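Local coordinates for nidogen (Mus musculus, PDB 1NPE), which forms a six-bladed YWTD beta-propeller in the basement-membrane protein also called entactin, and probably binds laminin through it, at residues V37-A42 with T53-P58. Sequence-based numbering, arbitrary orientation.
Sequences VIIGLA and TDISEP
Ile55 lies against Val37 and Ile39 where strand 49-54 gives way to a turn. From its CB, one branch, CG2, packs 3.7 Å from Ile39 CG1; the other, CG1, sits between backbone N and carbonyl carbon (chi1 55°), which sets it beside Val37 O (3.6 Å) and against Ile39 CG1. The tip, CD1, rests against Val37 CG1 (3.7 Å) and Ile39 CD1, both on one side of it; the Ile39 and Ile55 side chains cross at about a right angle. Further along strand 36-44 comes a beta bulge: Ile39 and Gly40 both face Thr53, Ile39 N giving an almost straight 2.9 Å bond to Thr53 O while Thr53 N returns one to Gly40 O. The extra amide, Gly40 N, goes to Thr53 OG1 at 2.8 Å, a hydroxyl also bonded to Pro81 O. Ser56 N closes an Asx turn on Asp54 OD2, and Val37 N reaches the same oxygen (3.1 Å) from the opposite face of the carboxylate, tying the turn to strand 36-44. This hairpin belongs to one four-stranded propeller blade: Ile38 packs on Ile12 of strand 11-17, Thr53 on Ile84 of strand 81-87, and a second protein chain covers Val37, Ile39 and Ile55.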
loop_
_atom_site.group_PDB
_atom_site.type_symbol
_atom_site.label_atom_id
_atom_site.label_comp_id
_atom_site.label_asym_id
_atom_site.label_seq_id
_atom_site.Cartn_x
_atom_site.Cartn_y
_atom_site.Cartn_z
ATOM N N VAL A 37 11.675 -1.172 2.160
ATOM C CA VAL A 37 10.482 -1.989 2.339
ATOM C C VAL A 37 9.831 -1.953 0.955
ATOM O O VAL A 37 9.108 -1.010 0.613
ATOM C CB VAL A 37 9.513 -1.413 3.409
ATOM C CG1 VAL A 37 8.220 -2.216 3.433
ATOM C CG2 VAL A 37 10.168 -1.439 4.789
ATOM N N ILE A 38 10.182 -2.939 0.134
ATOM C CA ILE A 38 9.673 -3.050 -1.224
ATOM C C ILE A 38 8.196 -3.423 -1.186
ATOM O O ILE A 38 7.815 -4.395 -0.538
ATOM C CB ILE A 38 10.444 -4.131 -2.015
ATOM C CG1 ILE A 38 11.956 -3.945 -1.847
ATOM C CG2 ILE A 38 10.081 -4.057 -3.493
ATOM C CD1 ILE A 38 12.529 -2.749 -2.588
ATOM N N ILE A 39 7.366 -2.652 -1.879
ATOM C CA ILE A 39 5.934 -2.921 -1.892
ATOM C C ILE A 39 5.425 -3.352 -3.264
ATOM O O ILE A 39 4.981 -4.487 -3.429
ATOM C CB ILE A 39 5.131 -1.703 -1.400
ATOM C CG1 ILE A 39 5.572 -1.315 0.017
ATOM C CG2 ILE A 39 3.640 -2.008 -1.431
ATOM C CD1 ILE A 39 5.201 -2.335 1.089
ATOM N N GLY A 40 5.488 -2.453 -4.245
ATOM C CA GLY A 40 5.015 -2.784 -5.578
ATOM C C GLY A 40 6.087 -3.323 -6.508
ATOM O O GLY A 40 7.251 -2.939 -6.400
ATOM N N LEU A 41 5.701 -4.223 -7.411
ATOM C CA LEU A 41 6.633 -4.795 -8.379
ATOM C C LEU A 41 6.014 -4.857 -9.769
ATOM O O LEU A 41 4.812 -5.070 -9.914
ATOM C CB LEU A 41 7.046 -6.214 -7.986
ATOM C CG LEU A 41 7.989 -6.472 -6.807
ATOM C CD1 LEU A 41 8.158 -7.976 -6.659
ATOM C CD2 LEU A 41 9.348 -5.794 -7.016
ATOM N N ALA A 42 6.847 -4.688 -10.789
ATOM C CA ALA A 42 6.401 -4.764 -12.180
ATOM C C ALA A 42 7.577 -5.249 -13.024
ATOM O O ALA A 42 8.732 -5.188 -12.590
ATOM C CB ALA A 42 5.898 -3.402 -12.676
ATOM N N THR A 53 8.530 -0.203 -5.970
ATOM C CA THR A 53 8.236 0.976 -5.174
ATOM C C THR A 53 8.699 0.659 -3.758
ATOM O O THR A 53 8.582 -0.478 -3.291
ATOM C CB THR A 53 6.731 1.326 -5.142
ATOM O OG1 THR A 53 6.007 0.324 -4.415
ATOM C CG2 THR A 53 6.181 1.449 -6.552
ATOM N N ASP A 54 9.245 1.670 -3.099
ATOM C CA ASP A 54 9.750 1.552 -1.742
ATOM C C ASP A 54 9.081 2.621 -0.881
ATOM O O ASP A 54 9.160 3.808 -1.198
ATOM C CB ASP A 54 11.271 1.749 -1.762
ATOM C CG ASP A 54 11.827 2.133 -0.409
ATOM O OD1 ASP A 54 12.584 3.122 -0.343
ATOM O OD2 ASP A 54 11.503 1.451 0.581
ATOM N N ILE A 55 8.404 2.198 0.183
ATOM C CA ILE A 55 7.720 3.131 1.083
ATOM C C ILE A 55 8.604 3.635 2.224
ATOM O O ILE A 55 8.170 4.460 3.029
ATOM C CB ILE A 55 6.480 2.496 1.729
ATOM C CG1 ILE A 55 6.875 1.192 2.429
ATOM C CG2 ILE A 55 5.390 2.301 0.696
ATOM C CD1 ILE A 55 5.827 0.663 3.366
ATOM N N SER A 56 9.821 3.107 2.306
ATOM C CA SER A 56 10.768 3.474 3.354
ATOM C C SER A 56 11.454 4.831 3.147
ATOM O O SER A 56 11.402 5.692 4.026
ATOM C CB SER A 56 11.816 2.364 3.516
ATOM O OG SER A 56 12.747 2.668 4.536
ATOM N N GLU A 57 12.079 5.025 1.988
ATOM C CA GLU A 57 12.775 6.275 1.698
ATOM C C GLU A 57 11.875 7.516 1.588
ATOM O O GLU A 57 12.169 8.536 2.214
ATOM C CB GLU A 57 13.676 6.133 0.469
ATOM C CG GLU A 57 14.578 7.336 0.225
ATOM C CD GLU A 57 15.569 7.125 -0.905
ATOM O OE1 GLU A 57 15.719 5.979 -1.380
ATOM O OE2 GLU A 57 16.210 8.113 -1.318
ATOM N N PRO A 58 10.828 7.487 0.735
ATOM C CA PRO A 58 10.348 6.445 -0.177
ATOM C C PRO A 58 10.988 6.603 -1.556
ATOM O O PRO A 58 11.651 7.608 -1.818
ATOM C CB PRO A 58 8.848 6.730 -0.243
ATOM C CG PRO A 58 8.807 8.205 -0.201
ATOM C CD PRO A 58 9.788 8.516 0.915
#